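Local coordinates for protein putative polyketide synthase (Brevibacillus brevis, PDB 6HP2) that carries, in the piece crystallised here, the O-methyltransferase domain of a trans-AT polyketide synthase, which binds S-adenosyl-L-homocysteine and probably serves in the biosynthesis of bacillaene, at residues A[47-52]-A[81-86]; A[240-245]-A[283-288]. All coordinates share one frame; numbering follows the deposited sequence.

Both contacts are buried and share one interior, yet they differ in chemistry according to the elements they join. Contact 1 lays a loop, 47-52, over helix 70-88 and has no direct hydrogen bond between its segments: apolar packing and one bridging water do the work, and its helix carries Arg84 of the S-adenosyl-L-homocysteine pocket. Contact 2 lies at the end of a strand pair in the main sheet, where backbone and side-chain hydrogen bonds knit residues 240-245 to 283-288. Their centres are 11 Å apart, and they meet directly: Tyr286 of contact 2 lies against Val47 and Met83 of contact 1, while Phe50 probably hydrogen-bonds Gln244.

Contact 1: A[47-52]-A[81-86]; sequences VCPFER and VEMRQV. With SAH (S-adenosyl-L-homocysteine), chain B.
Next to the S-adenosyl-L-homocysteine pocket of this Rossmann-like methyltransferase domain, the loop 47-52 packs on helix 70-88 through Pro49 and Met83, an example of a loop held to a helix by apolar contact and water. The proline ring lies against the root of the methionine side chain, its CD 3.8 Å from Met83 CB, and CD also comes within 4.0 Å of Met83 SD. Two extended torsions carry the methionine sulfur outward from the helix, and a bend at chi3 (64°) brings its methyl group to the loop backbone, CE 3.3 Å from Val47 O. The same side chain reaches Tyr286 and Leu288 of strand 284-293, so it fills the junction between helix, loop and sheet. Just before it in the helix, Glu82 passes obliquely across the proline ring, with OE2 3.8 Å from Pro49 CG; this oxygen is also hydrogen-bonded to the hydroxyl of Tyr316 in helix 316-326, a second anchor for the carboxylate. Arg84, a ligand-binding residue, turns its guanidinium edge to the ligand carboxylate, though the very close approach of NH2 to OXT is doubtful; its NE forms a salt bridge with Asp109, which should help to orient the group. Between residues 47-52 and 81-86 the hydrogen-bonded link is a water, which donates to Pro49 O at 2.5 Å and to Glu82 OE2 at 2.6 Å.

Contact 2: A[240-245]-A[283-288]; sequences DVSPQI and WISYCL
One face of the Tyr286 ring carries Ile245, whose CG1 stands 3.9 Å from the ring centroid in a CH-pi contact, 22° off the normal and displaced toward the rim. The two side chains cross at about a right angle; Ile245 CD1 follows the ring outward to Tyr286 CE1, while Val241 CB comes in obliquely, 4.0 Å from Tyr286 CD1. Tyr201 meets the ring edge-to-face, and the hydroxyl is hydrogen-bonded to Glu171. A second flat group, the Asp240 carboxylate, closes an Asx turn at the start of helix 242-249. Its OD1 accepts twice: Ser242 N approaches 44° out of the carboxylate plane, at 2.9 Å, and Ser242 OG donates onto the syn lone pair of OD1 at 2.5 Å. With CG anti to the backbone N (chi1 -175°), the aspartate reaches forward to this serine. Having donated its proton to the aspartate, Ser242 OG accepts from Tyr286 N at 3.1 Å. A water donates to Asp240 OD2 and Ser242 OG and also joins Ser285 OG, which has Asn204 as a further partner. Val241 N bonds to Tyr286 O at 3.0 Å, beside the antiparallel, non-hydrogen-bonded pair Asp240-Cys287. Strand 233-240 thus passes into helix 242-249 along the edge of strand 284-293, with strand 194-203 on that strand's other side and Tyr316 of helix 316-326 against Val241 and Leu288.

Contact 1: A[47-52]-A[81-86]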
ATOM      1  N   VAL A  47      -6.394   5.275   0.285  1.00 26.09           N
ATOM      2  CA  VAL A  47      -7.535   5.344   1.183  1.00 28.99           C
ATOM      3  C   VAL A  47      -7.039   4.965   2.573  1.00 35.20           C
ATOM      4  O   VAL A  47      -5.842   4.729   2.775  1.00 40.77           O
ATOM      5  CB  VAL A  47      -8.663   4.435   0.665  1.00 31.36           C
ATOM      6  CG1 VAL A  47      -9.122   4.961  -0.689  1.00 42.30           C
ATOM      7  CG2 VAL A  47      -8.151   2.991   0.554  1.00 33.95           C
ATOM      8  N   CYS A  48      -7.934   4.961   3.544  1.00 30.20           N
ATOM      9  CA  CYS A  48      -7.565   4.832   4.945  1.00 33.67           C
ATOM     10  C   CYS A  48      -8.721   4.166   5.658  1.00 25.76           C
ATOM     11  O   CYS A  48      -9.871   4.260   5.210  1.00 28.67           O
ATOM     12  CB  CYS A  48      -7.261   6.200   5.588  1.00 38.87           C
ATOM     13  SG  CYS A  48      -8.695   7.326   5.803  1.00 44.80           S
ATOM     14  N   PRO A  49      -8.453   3.488   6.785  1.00 26.96           N
ATOM     15  CA  PRO A  49      -9.501   2.759   7.496  1.00 22.47           C
ATOM     16  C   PRO A  49     -10.205   3.502   8.632  1.00 30.29           C
ATOM     17  O   PRO A  49      -9.510   4.041   9.484  1.00 32.42           O
ATOM     18  CB  PRO A  49      -8.705   1.637   8.146  1.00 22.81           C
ATOM     19  CG  PRO A  49      -7.465   2.329   8.558  1.00 26.16           C
ATOM     20  CD  PRO A  49      -7.138   3.184   7.368  1.00 23.26           C
ATOM     21  N   PHE A  50     -11.538   3.612   8.606  1.00 25.58           N
ATOM     22  CA  PHE A  50     -12.329   4.173   9.700  1.00 24.22           C
ATOM     23  C   PHE A  50     -12.893   3.012  10.514  1.00 33.38           C
ATOM     24  O   PHE A  50     -13.471   2.097   9.936  1.00 30.58           O
ATOM     25  CB  PHE A  50     -13.484   5.002   9.198  1.00 25.60           C
ATOM     26  CG  PHE A  50     -13.122   6.443   8.844  1.00 24.33           C
ATOM     27  CD1 PHE A  50     -11.824   6.825   8.683  1.00 31.60           C
ATOM     28  CD2 PHE A  50     -14.109   7.390   8.639  1.00 31.57           C
ATOM     29  CE1 PHE A  50     -11.498   8.130   8.373  1.00 35.55           C
ATOM     30  CE2 PHE A  50     -13.789   8.666   8.293  1.00 35.44           C
ATOM     31  CZ  PHE A  50     -12.460   9.041   8.172  1.00 35.44           C
ATOM     32  N   GLU A  51     -12.788   3.077  11.846  1.00 31.59           N
ATOM     33  CA  GLU A  51     -13.379   2.034  12.710  1.00 34.19           C
ATOM     34  C   GLU A  51     -14.891   2.004  12.586  1.00 36.15           C
ATOM     35  O   GLU A  51     -15.520   0.931  12.689  1.00 30.09           O
ATOM     36  CB  GLU A  51     -12.982   2.259  14.164  1.00 72.10           C
ATOM     37  CG  GLU A  51     -11.473   2.085  14.432  1.00121.83           C
ATOM     38  CD  GLU A  51     -11.120   2.188  15.916  1.00146.90           C
ATOM     39  OE1 GLU A  51     -12.043   2.333  16.753  1.00156.03           O
ATOM     40  OE2 GLU A  51      -9.917   2.125  16.242  1.00151.91           O
ATOM     41  N   ARG A  52     -15.490   3.150  12.279  1.00 34.07           N
ATOM     42  CA  ARG A  52     -16.926   3.273  12.108  1.00 32.32           C
ATOM     43  C   ARG A  52     -17.201   4.349  11.077  1.00 30.88           C
ATOM     44  O   ARG A  52     -16.365   5.217  10.817  1.00 32.10           O
ATOM     45  CB  ARG A  52     -17.623   3.647  13.426  1.00 43.97           C
ATOM     46  CG  ARG A  52     -17.210   4.989  13.976  1.00 88.59           C
ATOM     47  CD  ARG A  52     -17.180   5.020  15.498  1.00116.46           C
ATOM     48  NE  ARG A  52     -16.036   4.309  16.073  1.00109.52           N
ATOM     49  CZ  ARG A  52     -14.831   4.844  16.260  1.00101.28           C
ATOM     50  NH1 ARG A  52     -14.589   6.091  15.901  1.00 84.36           N
ATOM     51  NH2 ARG A  52     -13.861   4.123  16.800  1.00115.93           N
ATOM     52  N   VAL A  81      -1.652   7.024   8.665  1.00 24.95           N
ATOM     53  CA  VAL A  81      -0.518   6.614   9.464  1.00 27.65           C
ATOM     54  C   VAL A  81      -0.845   5.322  10.223  1.00 23.43           C
ATOM     55  O   VAL A  81      -0.011   4.431  10.342  1.00 22.13           O
ATOM     56  CB  VAL A  81      -0.130   7.747  10.418  1.00 25.82           C
ATOM     57  CG1 VAL A  81       0.853   7.225  11.448  1.00 25.19           C
ATOM     58  CG2 VAL A  81       0.469   8.975   9.603  1.00 26.91           C
ATOM     59  N   GLU A  82      -2.015   5.256  10.831  1.00 22.78           N
ATOM     60  CA  GLU A  82      -2.353   4.090  11.647  1.00 25.90           C
ATOM     61  C   GLU A  82      -2.255   2.817  10.815  1.00 26.77           C
ATOM     62  O   GLU A  82      -1.698   1.807  11.251  1.00 23.77           O
ATOM     63  CB  GLU A  82      -3.763   4.255  12.198  1.00 30.24           C
ATOM     64  CG  GLU A  82      -4.276   2.987  12.968  1.00 34.35           C
ATOM     65  CD  GLU A  82      -5.790   3.036  13.150  1.00 47.82           C
ATOM     66  OE1 GLU A  82      -6.198   3.661  14.143  1.00 31.58           O
ATOM     67  OE2 GLU A  82      -6.553   2.491  12.281  1.00 30.84           O
ATOM     68  N   MET A  83      -2.825   2.840   9.615  1.00 25.94           N
ATOM     69  CA  MET A  83      -2.795   1.660   8.754  1.00 27.15           C
ATOM     70  C   MET A  83      -1.376   1.233   8.422  1.00 26.31           C
ATOM     71  O   MET A  83      -1.047   0.045   8.429  1.00 22.62           O
ATOM     72  CB  MET A  83      -3.550   1.925   7.468  1.00 25.41           C
ATOM     73  CG  MET A  83      -3.567   0.721   6.529  1.00 29.47           C
ATOM     74  SD  MET A  83      -4.725   0.952   5.119  1.00 30.94           S
ATOM     75  CE  MET A  83      -4.042   2.321   4.234  1.00 30.92           C
ATOM     76  N   ARG A  84      -0.529   2.178   8.071  1.00 23.96           N
ATOM     77  CA  ARG A  84       0.883   1.863   7.830  1.00 22.05           C
ATOM     78  C   ARG A  84       1.564   1.321   9.078  1.00 23.51           C
ATOM     79  O   ARG A  84       2.418   0.438   8.981  1.00 23.99           O
ATOM     80  CB  ARG A  84       1.582   3.121   7.314  1.00 21.64           C
ATOM     81  CG  ARG A  84       1.245   3.409   5.869  1.00 21.00           C
ATOM     82  CD  ARG A  84       1.793   4.797   5.458  1.00 30.57           C
ATOM     83  NE  ARG A  84       1.853   4.924   4.001  1.00 41.51           N
ATOM     84  CZ  ARG A  84       0.788   5.146   3.228  1.00 33.09           C
ATOM     85  NH1 ARG A  84      -0.451   5.223   3.762  1.00 35.11           N
ATOM     86  NH2 ARG A  84       0.969   5.259   1.934  1.00 52.87           N
ATOM     87  N   GLN A  85       1.190   1.818  10.263  1.00 24.26           N
ATOM     88  CA  GLN A  85       1.774   1.271  11.478  1.00 22.81           C
ATOM     89  C   GLN A  85       1.434  -0.204  11.621  1.00 20.84           C
ATOM     90  O   GLN A  85       2.277  -1.014  12.036  1.00 25.80           O
ATOM     91  CB  GLN A  85       1.301   2.015  12.738  1.00 27.50           C
ATOM     92  CG  GLN A  85       1.820   3.477  12.822  1.00 25.36           C
ATOM     93  CD  GLN A  85       1.234   4.214  13.982  1.00 27.09           C
ATOM     94  OE1 GLN A  85       0.130   3.898  14.414  1.00 30.34           O
ATOM     95  NE2 GLN A  85       1.957   5.203  14.506  1.00 26.16           N
ATOM     96  N   VAL A  86       0.195  -0.573  11.310  1.00 22.24           N
ATOM     97  CA  VAL A  86      -0.180  -1.991  11.369  1.00 23.01           C
ATOM     98  C   VAL A  86       0.622  -2.763  10.339  1.00 22.60           C
ATOM     99  O   VAL A  86       1.069  -3.862  10.590  1.00 25.95           O
ATOM    100  CB  VAL A  86      -1.695  -2.189  11.183  1.00 22.57           C
ATOM    101  CG1 VAL A  86      -2.086  -3.724  11.175  1.00 24.59           C
ATOM    102  CG2 VAL A  86      -2.458  -1.505  12.379  1.00 24.28           C
TER
HETATM  103  N   SAH B2201       2.726   4.084  -2.203  1.00 29.00           N
HETATM  104  CA  SAH B2201       2.401   5.501  -2.331  1.00 32.79           C
HETATM  105  CB  SAH B2201       1.707   5.813  -3.651  1.00 27.51           C
HETATM  106  CG  SAH B2201       0.556   4.896  -4.026  1.00 27.77           C
HETATM  107  SD  SAH B2201      -0.305   5.506  -5.505  1.00 30.64           S
HETATM  108  C   SAH B2201       1.543   5.886  -1.152  1.00 42.42           C
HETATM  109  O   SAH B2201       1.158   7.047  -1.013  1.00 32.30           O
HETATM  110  OXT SAH B2201       1.246   5.032  -0.322  1.00 42.69           O
HETATM  111  C5' SAH B2201       0.368   4.311  -6.684  1.00 30.88           C
HETATM  112  C4' SAH B2201       1.851   4.543  -6.963  1.00 29.67           C
HETATM  113  O4' SAH B2201       2.333   3.460  -7.790  1.00 31.28           O
HETATM  114  C3' SAH B2201       2.082   5.820  -7.837  1.00 28.14           C
HETATM  115  O3' SAH B2201       3.233   6.454  -7.257  1.00 26.61           O
HETATM  116  C2' SAH B2201       2.388   5.320  -9.248  1.00 27.70           C
HETATM  117  O2' SAH B2201       3.235   6.138 -10.000  1.00 27.74           O
HETATM  118  C1' SAH B2201       3.045   3.962  -8.912  1.00 29.59           C
HETATM  119  N9  SAH B2201       3.065   2.975  -9.989  1.00 26.86           N
HETATM  120  C8  SAH B2201       2.009   2.454 -10.683  1.00 26.91           C
HETATM  121  N7  SAH B2201       2.522   1.629 -11.600  1.00 22.86           N
HETATM  122  C5  SAH B2201       3.868   1.577 -11.454  1.00 25.52           C
HETATM  123  C6  SAH B2201       4.887   0.904 -12.118  1.00 24.69           C
HETATM  124  N6  SAH B2201       4.688   0.031 -13.104  1.00 24.22           N
HETATM  125  N1  SAH B2201       6.173   1.072 -11.695  1.00 24.10           N
HETATM  126  C2  SAH B2201       6.483   1.973 -10.693  1.00 22.21           C
HETATM  127  N3  SAH B2201       5.471   2.655 -10.068  1.00 23.52           N
HETATM  128  C4  SAH B2201       4.205   2.491 -10.474  1.00 22.96           C
HETATM  129  O   HOH W   1      -9.063   3.046  11.768  1.00 41.72           O

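Contact 2: A[240-245]-A[283-288]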
ATOM      1  N   ASP A 240      -7.408  -8.340   6.636  1.00 24.59           N
ATOM      2  CA  ASP A 240      -8.462  -7.782   5.799  1.00 24.19           C
ATOM      3  C   ASP A 240      -8.994  -6.461   6.376  1.00 20.80           C
ATOM      4  O   ASP A 240      -9.499  -6.439   7.496  1.00 23.16           O
ATOM      5  CB  ASP A 240      -9.607  -8.788   5.680  1.00 25.69           C
ATOM      6  CG  ASP A 240     -10.684  -8.332   4.718  1.00 39.65           C
ATOM      7  OD1 ASP A 240     -10.511  -7.264   4.098  1.00 29.25           O
ATOM      8  OD2 ASP A 240     -11.699  -9.043   4.581  1.00 32.20           O
ATOM      9  N   VAL A 241      -8.875  -5.364   5.626  1.00 23.88           N
ATOM     10  CA  VAL A 241      -9.357  -4.068   6.090  1.00 23.39           C
ATOM     11  C   VAL A 241     -10.585  -3.581   5.325  1.00 25.32           C
ATOM     12  O   VAL A 241     -10.995  -2.434   5.486  1.00 25.75           O
ATOM     13  CB  VAL A 241      -8.275  -2.985   5.939  1.00 38.37           C
ATOM     14  CG1 VAL A 241      -8.472  -1.899   6.978  1.00 34.31           C
ATOM     15  CG2 VAL A 241      -6.881  -3.584   6.036  1.00 24.72           C
ATOM     16  N   SER A 242     -11.180  -4.447   4.508  1.00 24.90           N
ATOM     17  CA  SER A 242     -12.326  -4.056   3.681  1.00 28.15           C
ATOM     18  C   SER A 242     -13.464  -3.332   4.413  1.00 22.51           C
ATOM     19  O   SER A 242     -13.926  -2.296   3.938  1.00 24.16           O
ATOM     20  CB  SER A 242     -12.880  -5.255   2.898  1.00 28.46           C
ATOM     21  OG  SER A 242     -11.834  -6.016   2.327  1.00 24.18           O
ATOM     22  N   PRO A 243     -13.919  -3.859   5.563  1.00 23.05           N
ATOM     23  CA  PRO A 243     -15.027  -3.126   6.189  1.00 27.00           C
ATOM     24  C   PRO A 243     -14.641  -1.715   6.627  1.00 30.38           C
ATOM     25  O   PRO A 243     -15.420  -0.784   6.437  1.00 26.21           O
ATOM     26  CB  PRO A 243     -15.386  -3.986   7.410  1.00 25.93           C
ATOM     27  CG  PRO A 243     -14.698  -5.295   7.206  1.00 34.14           C
ATOM     28  CD  PRO A 243     -13.480  -4.990   6.395  1.00 32.29           C
ATOM     29  N   GLN A 244     -13.460  -1.566   7.215  1.00 23.91           N
ATOM     30  CA  GLN A 244     -13.007  -0.261   7.678  1.00 26.96           C
ATOM     31  C   GLN A 244     -12.821   0.726   6.526  1.00 21.01           C
ATOM     32  O   GLN A 244     -13.155   1.902   6.654  1.00 23.46           O
ATOM     33  CB  GLN A 244     -11.723  -0.387   8.491  1.00 23.36           C
ATOM     34  CG  GLN A 244     -11.904  -1.087   9.828  1.00 31.02           C
ATOM     35  CD  GLN A 244     -12.276  -2.549   9.681  1.00 25.77           C
ATOM     36  OE1 GLN A 244     -11.765  -3.246   8.807  1.00 27.65           O
ATOM     37  NE2 GLN A 244     -13.168  -3.023  10.541  1.00 29.80           N
ATOM     38  N   ILE A 245     -12.286   0.254   5.407  1.00 20.81           N
ATOM     39  CA  ILE A 245     -12.093   1.120   4.250  1.00 22.30           C
ATOM     40  C   ILE A 245     -13.443   1.578   3.750  1.00 21.57           C
ATOM     41  O   ILE A 245     -13.662   2.766   3.519  1.00 23.35           O
ATOM     42  CB  ILE A 245     -11.387   0.397   3.108  1.00 20.50           C
ATOM     43  CG1 ILE A 245     -10.014  -0.043   3.567  1.00 24.86           C
ATOM     44  CG2 ILE A 245     -11.276   1.308   1.894  1.00 24.17           C
ATOM     45  CD1 ILE A 245      -9.091   1.095   3.926  1.00 27.44           C
ATOM     46  N   TRP A 283     -16.934  -7.606  -3.890  1.00 24.10           N
ATOM     47  CA  TRP A 283     -16.230  -8.150  -5.040  1.00 23.85           C
ATOM     48  C   TRP A 283     -14.732  -8.127  -4.856  1.00 23.31           C
ATOM     49  O   TRP A 283     -14.034  -8.953  -5.473  1.00 24.40           O
ATOM     50  CB  TRP A 283     -16.562  -7.380  -6.319  1.00 24.39           C
ATOM     51  CG  TRP A 283     -18.009  -7.519  -6.693  1.00 26.54           C
ATOM     52  CD1 TRP A 283     -18.877  -8.493  -6.305  1.00 27.10           C
ATOM     53  CD2 TRP A 283     -18.746  -6.598  -7.483  1.00 27.09           C
ATOM     54  NE1 TRP A 283     -20.143  -8.227  -6.814  1.00 32.14           N
ATOM     55  CE2 TRP A 283     -20.070  -7.074  -7.564  1.00 34.23           C
ATOM     56  CE3 TRP A 283     -18.403  -5.401  -8.132  1.00 39.39           C
ATOM     57  CZ2 TRP A 283     -21.090  -6.385  -8.291  1.00 42.11           C
ATOM     58  CZ3 TRP A 283     -19.407  -4.722  -8.867  1.00 53.10           C
ATOM     59  CH2 TRP A 283     -20.738  -5.223  -8.925  1.00 41.38           C
ATOM     60  N   ILE A 284     -14.221  -7.144  -4.111  1.00 27.16           N
ATOM     61  CA  ILE A 284     -12.799  -7.074  -3.822  1.00 23.96           C
ATOM     62  C   ILE A 284     -12.588  -6.913  -2.338  1.00 26.13           C
ATOM     63  O   ILE A 284     -13.488  -6.514  -1.596  1.00 23.80           O
ATOM     64  CB  ILE A 284     -12.100  -5.929  -4.565  1.00 22.31           C
ATOM     65  CG1 ILE A 284     -12.737  -4.593  -4.166  1.00 33.38           C
ATOM     66  CG2 ILE A 284     -12.217  -6.175  -6.065  1.00 30.99           C
ATOM     67  CD1 ILE A 284     -12.192  -3.359  -4.995  1.00 27.82           C
ATOM     68  N   SER A 285     -11.395  -7.303  -1.916  1.00 23.79           N
ATOM     69  CA  SER A 285     -10.929  -7.129  -0.554  1.00 25.23           C
ATOM     70  C   SER A 285      -9.662  -6.289  -0.577  1.00 21.80           C
ATOM     71  O   SER A 285      -8.730  -6.561  -1.356  1.00 25.48           O
ATOM     72  CB  SER A 285     -10.643  -8.479   0.135  1.00 30.43           C
ATOM     73  OG  SER A 285     -11.821  -9.224   0.264  1.00 29.35           O
ATOM     74  N   TYR A 286      -9.573  -5.308   0.332  1.00 22.06           N
ATOM     75  CA  TYR A 286      -8.425  -4.436   0.477  1.00 20.59           C
ATOM     76  C   TYR A 286      -7.644  -5.041   1.620  1.00 23.39           C
ATOM     77  O   TYR A 286      -8.134  -5.059   2.748  1.00 22.23           O
ATOM     78  CB  TYR A 286      -8.928  -3.078   0.902  1.00 26.37           C
ATOM     79  CG  TYR A 286      -7.890  -2.013   1.087  1.00 21.82           C
ATOM     80  CD1 TYR A 286      -7.160  -1.897   2.256  1.00 25.18           C
ATOM     81  CD2 TYR A 286      -7.709  -1.068   0.124  1.00 30.62           C
ATOM     82  CE1 TYR A 286      -6.249  -0.872   2.416  1.00 24.22           C
ATOM     83  CE2 TYR A 286      -6.793  -0.077   0.249  1.00 29.80           C
ATOM     84  CZ  TYR A 286      -6.110   0.062   1.412  1.00 26.70           C
ATOM     85  OH  TYR A 286      -5.186   1.074   1.501  1.00 28.64           O
ATOM     86  N   CYS A 287      -6.440  -5.536   1.369  1.00 21.53           N
ATOM     87  CA  CYS A 287      -5.712  -6.198   2.438  1.00 25.23           C
ATOM     88  C   CYS A 287      -4.249  -5.813   2.639  1.00 25.08           C
ATOM     89  O   CYS A 287      -3.594  -5.314   1.726  1.00 24.10           O
ATOM     90  CB  CYS A 287      -5.745  -7.706   2.204  1.00 25.29           C
ATOM     91  SG  CYS A 287      -7.363  -8.494   2.047  1.00 31.28           S
ATOM     92  N   LEU A 288      -3.746  -6.054   3.852  1.00 25.25           N
ATOM     93  CA  LEU A 288      -2.352  -5.801   4.163  1.00 19.42           C
ATOM     94  C   LEU A 288      -1.639  -7.167   4.068  1.00 23.59           C
ATOM     95  O   LEU A 288      -2.024  -8.110   4.757  1.00 26.86           O
ATOM     96  CB  LEU A 288      -2.165  -5.229   5.568  1.00 22.05           C
ATOM     97  CG  LEU A 288      -3.175  -4.203   6.081  1.00 32.34           C
ATOM     98  CD1 LEU A 288      -2.828  -3.811   7.510  1.00 31.96           C
ATOM     99  CD2 LEU A 288      -3.200  -2.979   5.182  1.00 27.39           C
TER
HETATM  100  O   HOH W   2     -13.133  -8.838   2.470  1.00 38.70           O